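Local structure of glyoxalase family protein (Bacillus cereus, 1SS4) at residues F29-V42 against V58-I72. The protein is of unknown function but belongs to the glyoxalase/bleomycin resistance superfamily of metal-binding proteins and may act as a methylmalonyl-CoA epimerase. Sequence-based numbering, arbitrary orientation.
Sequences FEEIGLNLEGRANV and VEIAMMVTPDGHSRI
CG of Glu-37 lies anti to its carbonyl carbon (chi1 -74°), and the extended chain beyond carries the carboxylate past Val-64 to Arg-71, which grips it side-on: NE lies 2.9 Å from Glu-37 OE1 and NH2 2.9 Å from OE2, both donors well out of the carboxylate plane, NH2 on the syn side of OE2. Val-64 CG2 covers one face of the same guanidinium. Arg-39, with CG anti to the backbone N (chi1 177°) and the chain straight on to NE, instead sets both NE and NH2 on a single oxygen, Glu-59 OE2, NE at 2.8 Å. Asp-23 also pairs with Arg-39, and Arg-76 with Glu-59 OE1, so the two charges belong to a longer chain of ion pairs. Strands 35-42 and 58-64 are antiparallel neighbours in the four-stranded sheet of a βαβββ module, the repeating unit of the vicinal oxygen chelate fold, with 35-42 at its edge. Glu-37 is the extra residue of a beta bulge between Leu-36 and Gly-38. On the helix side, the selenomethionine Met-63, folded about its CB-CG and CG-SE bonds, brings CE to 3.7 Å from Phe-29 CB, while Ile-72 CD1 presses tightly on Leu-34 CD2 at 3.5 Å and meets the Phe-29 ring obliquely.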
ATOM      1  N   PHE A  29       9.165  -3.083  10.946  1.00 24.75           N
ATOM      2  CA  PHE A  29       7.823  -2.621  11.227  1.00 24.51           C
ATOM      3  C   PHE A  29       7.490  -2.713  12.712  1.00 25.60           C
ATOM      4  O   PHE A  29       6.658  -1.958  13.206  1.00 25.71           O
ATOM      5  CB  PHE A  29       6.836  -3.342  10.314  1.00 23.75           C
ATOM      6  CG  PHE A  29       6.856  -2.793   8.898  1.00 23.39           C
ATOM      7  CD1 PHE A  29       6.269  -1.562   8.617  1.00 24.46           C
ATOM      8  CD2 PHE A  29       7.544  -3.449   7.890  1.00 24.82           C
ATOM      9  CE1 PHE A  29       6.374  -0.982   7.341  1.00 24.69           C
ATOM     10  CE2 PHE A  29       7.661  -2.884   6.599  1.00 26.97           C
ATOM     11  CZ  PHE A  29       7.073  -1.647   6.329  1.00 23.59           C
ATOM     12  N   GLU A  30       8.178  -3.594  13.436  1.00 30.36           N
ATOM     13  CA  GLU A  30       7.954  -3.684  14.880  1.00 32.79           C
ATOM     14  C   GLU A  30       8.435  -2.384  15.512  1.00 33.04           C
ATOM     15  O   GLU A  30       7.796  -1.860  16.423  1.00 33.64           O
ATOM     16  CB  GLU A  30       8.702  -4.867  15.488  1.00 33.04           C
ATOM     17  CG  GLU A  30       8.025  -6.197  15.230  1.00 35.63           C
ATOM     18  CD  GLU A  30       8.870  -7.370  15.669  1.00 37.34           C
ATOM     19  OE1 GLU A  30      10.038  -7.140  16.062  1.00 39.06           O
ATOM     20  OE2 GLU A  30       8.371  -8.521  15.609  1.00 36.49           O
ATOM     21  N   GLU A  31       9.551  -1.861  15.004  1.00 33.73           N
ATOM     22  CA  GLU A  31      10.129  -0.606  15.485  1.00 33.50           C
ATOM     23  C   GLU A  31       9.202   0.570  15.195  1.00 33.40           C
ATOM     24  O   GLU A  31       9.139   1.528  15.962  1.00 31.41           O
ATOM     25  CB  GLU A  31      11.477  -0.352  14.807  1.00 36.98           C
ATOM     26  CG  GLU A  31      12.585  -1.304  15.216  1.00 42.71           C
ATOM     27  CD  GLU A  31      13.122  -1.017  16.615  1.00 45.81           C
ATOM     28  OE1 GLU A  31      13.447   0.153  16.907  1.00 48.77           O
ATOM     29  OE2 GLU A  31      13.226  -1.966  17.417  1.00 48.54           O
ATOM     30  N   ILE A  32       8.497   0.505  14.067  1.00 29.92           N
ATOM     31  CA  ILE A  32       7.552   1.546  13.698  1.00 28.89           C
ATOM     32  C   ILE A  32       6.384   1.485  14.686  1.00 27.83           C
ATOM     33  O   ILE A  32       5.721   2.483  14.946  1.00 27.83           O
ATOM     34  CB  ILE A  32       6.979   1.309  12.274  1.00 30.19           C
ATOM     35  CG1 ILE A  32       8.075   1.504  11.223  1.00 30.65           C
ATOM     36  CG2 ILE A  32       5.773   2.226  12.040  1.00 29.64           C
ATOM     37  CD1 ILE A  32       8.394   2.958  10.926  1.00 35.66           C
ATOM     38  N   GLY A  33       6.100   0.297  15.197  1.00 28.72           N
ATOM     39  CA  GLY A  33       5.009   0.174  16.142  1.00 28.62           C
ATOM     40  C   GLY A  33       3.953  -0.857  15.818  1.00 28.99           C
ATOM     41  O   GLY A  33       2.971  -0.967  16.557  1.00 28.59           O
ATOM     42  N   LEU A  34       4.114  -1.590  14.716  1.00 28.65           N
ATOM     43  CA  LEU A  34       3.137  -2.622  14.384  1.00 27.11           C
ATOM     44  C   LEU A  34       3.500  -3.916  15.111  1.00 28.64           C
ATOM     45  O   LEU A  34       4.661  -4.143  15.475  1.00 27.25           O
ATOM     46  CB  LEU A  34       3.081  -2.888  12.874  1.00 28.30           C
ATOM     47  CG  LEU A  34       2.440  -1.755  12.071  1.00 27.74           C
ATOM     48  CD1 LEU A  34       3.516  -0.792  11.595  1.00 27.30           C
ATOM     49  CD2 LEU A  34       1.680  -2.351  10.880  1.00 27.40           C
ATOM     50  N   ASN A  35       2.494  -4.760  15.320  1.00 27.83           N
ATOM     51  CA  ASN A  35       2.701  -6.043  15.990  1.00 29.76           C
ATOM     52  C   ASN A  35       2.533  -7.188  14.996  1.00 29.55           C
ATOM     53  O   ASN A  35       1.747  -7.096  14.051  1.00 31.22           O
ATOM     54  CB  ASN A  35       1.707  -6.195  17.144  1.00 27.26           C
ATOM     55  CG  ASN A  35       1.777  -5.035  18.127  1.00 24.04           C
ATOM     56  OD1 ASN A  35       2.848  -4.467  18.363  1.00 23.80           O
ATOM     57  ND2 ASN A  35       0.630  -4.684  18.714  1.00 23.13           N
ATOM     58  N   LEU A  36       3.286  -8.264  15.215  1.00 29.64           N
ATOM     59  CA  LEU A  36       3.250  -9.431  14.355  1.00 29.72           C
ATOM     60  C   LEU A  36       2.122 -10.355  14.798  1.00 31.50           C
ATOM     61  O   LEU A  36       2.155 -10.860  15.920  1.00 30.50           O
ATOM     62  CB  LEU A  36       4.585 -10.159  14.448  1.00 28.62           C
ATOM     63  CG  LEU A  36       4.768 -11.489  13.730  1.00 30.35           C
ATOM     64  CD1 LEU A  36       4.600 -11.313  12.211  1.00 28.25           C
ATOM     65  CD2 LEU A  36       6.155 -12.008  14.048  1.00 29.56           C
ATOM     66  N   GLU A  37       1.130 -10.561  13.929  1.00 30.11           N
ATOM     67  CA  GLU A  37      -0.022 -11.425  14.235  1.00 33.36           C
ATOM     68  C   GLU A  37       0.307 -12.874  13.964  1.00 34.16           C
ATOM     69  O   GLU A  37      -0.067 -13.770  14.726  1.00 37.39           O
ATOM     70  CB  GLU A  37      -1.243 -11.071  13.380  1.00 33.82           C
ATOM     71  CG  GLU A  37      -1.975  -9.808  13.743  1.00 34.63           C
ATOM     72  CD  GLU A  37      -3.296  -9.685  12.988  1.00 35.08           C
ATOM     73  OE1 GLU A  37      -3.273  -9.708  11.739  1.00 34.28           O
ATOM     74  OE2 GLU A  37      -4.355  -9.563  13.643  1.00 34.91           O
ATOM     75  N   GLY A  38       1.010 -13.108  12.869  1.00 31.79           N
ATOM     76  CA  GLY A  38       1.353 -14.465  12.523  1.00 32.14           C
ATOM     77  C   GLY A  38       2.435 -14.514  11.472  1.00 31.95           C
ATOM     78  O   GLY A  38       2.762 -13.509  10.828  1.00 29.21           O
ATOM     79  N   ARG A  39       2.982 -15.706  11.294  1.00 31.21           N
ATOM     80  CA  ARG A  39       4.043 -15.920  10.339  1.00 34.31           C
ATOM     81  C   ARG A  39       3.952 -17.366   9.901  1.00 36.17           C
ATOM     82  O   ARG A  39       3.806 -18.260  10.737  1.00 35.47           O
ATOM     83  CB  ARG A  39       5.381 -15.645  11.025  1.00 34.13           C
ATOM     84  CG  ARG A  39       6.570 -15.902  10.168  1.00 35.62           C
ATOM     85  CD  ARG A  39       7.838 -15.483  10.886  1.00 34.92           C
ATOM     86  NE  ARG A  39       8.981 -15.631   9.996  1.00 32.52           N
ATOM     87  CZ  ARG A  39      10.174 -15.108  10.224  1.00 35.07           C
ATOM     88  NH1 ARG A  39      10.392 -14.394  11.327  1.00 34.07           N
ATOM     89  NH2 ARG A  39      11.144 -15.290   9.341  1.00 35.11           N
ATOM     90  N   ALA A  40       4.032 -17.605   8.598  1.00 35.29           N
ATOM     91  CA  ALA A  40       3.931 -18.964   8.118  1.00 36.97           C
ATOM     92  C   ALA A  40       4.426 -19.161   6.700  1.00 37.34           C
ATOM     93  O   ALA A  40       4.496 -18.225   5.907  1.00 35.35           O
ATOM     94  CB  ALA A  40       2.490 -19.434   8.233  1.00 37.77           C
ATOM     95  N   ASN A  41       4.798 -20.398   6.399  1.00 36.47           N
ATOM     96  CA  ASN A  41       5.246 -20.749   5.068  1.00 38.63           C
ATOM     97  C   ASN A  41       3.966 -21.178   4.379  1.00 37.50           C
ATOM     98  O   ASN A  41       3.165 -21.897   4.960  1.00 38.69           O
ATOM     99  CB  ASN A  41       6.234 -21.917   5.126  1.00 40.31           C
ATOM    100  CG  ASN A  41       7.558 -21.524   5.745  1.00 44.51           C
ATOM    101  OD1 ASN A  41       8.363 -20.827   5.125  1.00 45.34           O
ATOM    102  ND2 ASN A  41       7.787 -21.959   6.983  1.00 47.00           N
ATOM    103  N   VAL A  42       3.755 -20.721   3.155  1.00 37.77           N
ATOM    104  CA  VAL A  42       2.553 -21.094   2.428  1.00 37.56           C
ATOM    105  C   VAL A  42       2.990 -21.769   1.144  1.00 39.92           C
ATOM    106  O   VAL A  42       3.617 -21.141   0.296  1.00 39.07           O
ATOM    107  CB  VAL A  42       1.687 -19.855   2.088  1.00 37.45           C
ATOM    108  CG1 VAL A  42       0.509 -20.253   1.200  1.00 36.96           C
ATOM    109  CG2 VAL A  42       1.184 -19.222   3.365  1.00 37.37           C
ATOM    110  N   VAL A  58       5.942 -19.363  -0.593  1.00 31.27           N
ATOM    111  CA  VAL A  58       6.213 -18.044  -0.043  1.00 30.93           C
ATOM    112  C   VAL A  58       6.057 -18.058   1.465  1.00 30.53           C
ATOM    113  O   VAL A  58       5.250 -18.814   2.001  1.00 32.30           O
ATOM    114  CB  VAL A  58       5.234 -17.008  -0.620  1.00 31.96           C
ATOM    115  CG1 VAL A  58       5.536 -15.640  -0.061  1.00 36.06           C
ATOM    116  CG2 VAL A  58       5.343 -16.980  -2.130  1.00 34.34           C
ATOM    117  N   GLU A  59       6.868 -17.267   2.158  1.00 29.49           N
ATOM    118  CA  GLU A  59       6.738 -17.164   3.597  1.00 28.54           C
ATOM    119  C   GLU A  59       6.032 -15.828   3.815  1.00 29.13           C
ATOM    120  O   GLU A  59       6.422 -14.797   3.243  1.00 26.25           O
ATOM    121  CB  GLU A  59       8.096 -17.155   4.289  1.00 31.56           C
ATOM    122  CG  GLU A  59       7.978 -17.301   5.803  1.00 32.29           C
ATOM    123  CD  GLU A  59       9.320 -17.175   6.505  1.00 35.78           C
ATOM    124  OE1 GLU A  59      10.332 -16.950   5.807  1.00 36.50           O
ATOM    125  OE2 GLU A  59       9.361 -17.295   7.756  1.00 36.23           O
ATOM    126  N   ILE A  60       5.002 -15.852   4.649  1.00 28.15           N
ATOM    127  CA  ILE A  60       4.189 -14.672   4.925  1.00 29.29           C
ATOM    128  C   ILE A  60       4.177 -14.273   6.393  1.00 29.41           C
ATOM    129  O   ILE A  60       4.229 -15.129   7.281  1.00 30.44           O
ATOM    130  CB  ILE A  60       2.733 -14.933   4.484  1.00 29.34           C
ATOM    131  CG1 ILE A  60       2.672 -15.049   2.959  1.00 31.50           C
ATOM    132  CG2 ILE A  60       1.820 -13.822   4.960  1.00 34.61           C
ATOM    133  CD1 ILE A  60       1.338 -15.536   2.463  1.00 36.36           C
ATOM    134  N   ALA A  61       4.107 -12.970   6.639  1.00 26.93           N
ATOM    135  CA  ALA A  61       4.047 -12.433   7.996  1.00 28.51           C
ATOM    136  C   ALA A  61       3.018 -11.314   7.996  1.00 29.25           C
ATOM    137  O   ALA A  61       3.072 -10.423   7.154  1.00 29.58           O
ATOM    138  CB  ALA A  61       5.401 -11.902   8.426  1.00 27.51           C
HETATM  139  N   MSE A  62       2.080 -11.355   8.931  1.00 26.74           N
HETATM  140  CA  MSE A  62       1.056 -10.326   8.992  1.00 27.07           C
HETATM  141  C   MSE A  62       1.289  -9.397  10.179  1.00 28.77           C
HETATM  142  O   MSE A  62       1.371  -9.849  11.322  1.00 26.64           O
HETATM  143  CB  MSE A  62      -0.326 -10.975   9.096  1.00 29.03           C
HETATM  144  CG  MSE A  62      -1.488 -10.003   8.951  1.00 30.42           C
HETATM  145 SE   MSE A  62      -1.650  -9.218   7.161  0.93 35.27          SE
HETATM  146  CE  MSE A  62      -2.451 -10.732   6.187  1.00 31.96           C
HETATM  147  N   MSE A  63       1.423  -8.104   9.887  1.00 28.09           N
HETATM  148  CA  MSE A  63       1.640  -7.074  10.906  1.00 28.38           C
HETATM  149  C   MSE A  63       0.324  -6.313  11.090  1.00 26.37           C
HETATM  150  O   MSE A  63      -0.360  -6.011  10.114  1.00 24.93           O
HETATM  151  CB  MSE A  63       2.678  -6.043  10.444  1.00 28.63           C
HETATM  152  CG  MSE A  63       3.978  -6.581   9.873  1.00 36.25           C
HETATM  153 SE   MSE A  63       4.967  -7.587  11.202  0.91 42.08          SE
HETATM  154  CE  MSE A  63       5.514  -6.164  12.386  1.00 39.50           C
ATOM    155  N   VAL A  64       0.001  -5.959  12.328  1.00 27.23           N
ATOM    156  CA  VAL A  64      -1.214  -5.209  12.598  1.00 24.40           C
ATOM    157  C   VAL A  64      -0.904  -3.974  13.441  1.00 25.52           C
ATOM    158  O   VAL A  64       0.018  -3.990  14.266  1.00 24.48           O
ATOM    159  CB  VAL A  64      -2.264  -6.080  13.327  1.00 26.07           C
ATOM    160  CG1 VAL A  64      -1.765  -6.458  14.741  1.00 24.22           C
ATOM    161  CG2 VAL A  64      -3.598  -5.332  13.389  1.00 25.86           C
ATOM    162  N   THR A  65      -1.653  -2.896  13.232  1.00 23.70           N
ATOM    163  CA  THR A  65      -1.423  -1.688  14.016  1.00 23.72           C
ATOM    164  C   THR A  65      -2.088  -1.861  15.380  1.00 24.56           C
ATOM    165  O   THR A  65      -3.001  -2.673  15.531  1.00 24.18           O
ATOM    166  CB  THR A  65      -2.055  -0.460  13.356  1.00 23.89           C
ATOM    167  OG1 THR A  65      -3.413  -0.765  12.993  1.00 27.12           O
ATOM    168  CG2 THR A  65      -1.260  -0.050  12.130  1.00 23.74           C
ATOM    169  N   PRO A  66      -1.619  -1.119  16.390  1.00 26.97           N
ATOM    170  CA  PRO A  66      -2.185  -1.198  17.735  1.00 27.29           C
ATOM    171  C   PRO A  66      -3.681  -0.915  17.734  1.00 27.56           C
ATOM    172  O   PRO A  66      -4.419  -1.540  18.480  1.00 27.60           O
ATOM    173  CB  PRO A  66      -1.402  -0.131  18.509  1.00 29.23           C
ATOM    174  CG  PRO A  66      -0.060  -0.182  17.869  1.00 29.50           C
ATOM    175  CD  PRO A  66      -0.406  -0.283  16.375  1.00 24.90           C
ATOM    176  N   ASP A  67      -4.129   0.038  16.918  1.00 28.43           N
ATOM    177  CA  ASP A  67      -5.552   0.348  16.884  1.00 30.33           C
ATOM    178  C   ASP A  67      -6.353  -0.809  16.274  1.00 30.07           C
ATOM    179  O   ASP A  67      -7.577  -0.800  16.286  1.00 28.86           O
ATOM    180  CB  ASP A  67      -5.820   1.646  16.114  1.00 29.84           C
ATOM    181  CG  ASP A  67      -5.347   1.591  14.671  1.00 33.06           C
ATOM    182  OD1 ASP A  67      -5.464   0.521  14.042  1.00 32.29           O
ATOM    183  OD2 ASP A  67      -4.878   2.631  14.159  1.00 31.69           O
ATOM    184  N   GLY A  68      -5.651  -1.804  15.741  1.00 29.57           N
ATOM    185  CA  GLY A  68      -6.319  -2.960  15.153  1.00 27.84           C
ATOM    186  C   GLY A  68      -7.019  -2.757  13.816  1.00 29.51           C
ATOM    187  O   GLY A  68      -7.661  -3.677  13.310  1.00 27.93           O
ATOM    188  N   HIS A  69      -6.886  -1.578  13.220  1.00 28.99           N
ATOM    189  CA  HIS A  69      -7.569  -1.306  11.961  1.00 29.91           C
ATOM    190  C   HIS A  69      -6.771  -1.545  10.696  1.00 28.96           C
ATOM    191  O   HIS A  69      -7.349  -1.732   9.625  1.00 31.81           O
ATOM    192  CB  HIS A  69      -8.023   0.150  11.891  1.00 31.36           C
ATOM    193  CG  HIS A  69      -8.905   0.576  13.017  1.00 33.80           C
ATOM    194  ND1 HIS A  69     -10.004  -0.151  13.418  1.00 33.48           N
ATOM    195  CD2 HIS A  69      -8.892   1.698  13.778  1.00 35.79           C
ATOM    196  CE1 HIS A  69     -10.635   0.504  14.376  1.00 38.16           C
ATOM    197  NE2 HIS A  69      -9.980   1.630  14.613  1.00 36.90           N
ATOM    198  N   SER A  70      -5.453  -1.513  10.807  1.00 29.21           N
ATOM    199  CA  SER A  70      -4.625  -1.616   9.620  1.00 25.43           C
ATOM    200  C   SER A  70      -3.604  -2.718   9.680  1.00 25.61           C
ATOM    201  O   SER A  70      -3.091  -3.050  10.747  1.00 25.51           O
ATOM    202  CB  SER A  70      -3.927  -0.284   9.400  1.00 25.43           C
ATOM    203  OG  SER A  70      -4.849   0.779   9.538  1.00 27.51           O
ATOM    204  N   ARG A  71      -3.286  -3.266   8.519  1.00 24.22           N
ATOM    205  CA  ARG A  71      -2.325  -4.344   8.466  1.00 23.45           C
ATOM    206  C   ARG A  71      -1.370  -4.242   7.291  1.00 24.88           C
ATOM    207  O   ARG A  71      -1.724  -3.731   6.225  1.00 23.25           O
ATOM    208  CB  ARG A  71      -3.053  -5.693   8.393  1.00 24.61           C
ATOM    209  CG  ARG A  71      -3.772  -6.099   9.671  1.00 23.69           C
ATOM    210  CD  ARG A  71      -4.713  -7.293   9.436  1.00 28.35           C
ATOM    211  NE  ARG A  71      -5.168  -7.826  10.714  1.00 28.89           N
ATOM    212  CZ  ARG A  71      -6.119  -7.277  11.461  1.00 30.99           C
ATOM    213  NH1 ARG A  71      -6.744  -6.179  11.050  1.00 34.23           N
ATOM    214  NH2 ARG A  71      -6.419  -7.807  12.639  1.00 32.90           N
ATOM    215  N   ILE A  72      -0.160  -4.753   7.508  1.00 23.39           N
ATOM    216  CA  ILE A  72       0.867  -4.809   6.479  1.00 22.11           C
ATOM    217  C   ILE A  72       1.244  -6.282   6.356  1.00 24.56           C
ATOM    218  O   ILE A  72       1.665  -6.919   7.324  1.00 24.44           O
ATOM    219  CB  ILE A  72       2.111  -4.008   6.855  1.00 21.67           C
ATOM    220  CG1 ILE A  72       1.776  -2.528   6.873  1.00 22.89           C
ATOM    221  CG2 ILE A  72       3.261  -4.315   5.881  1.00 20.29           C
ATOM    222  CD1 ILE A  72       2.807  -1.680   7.641  1.00 30.37           C
TER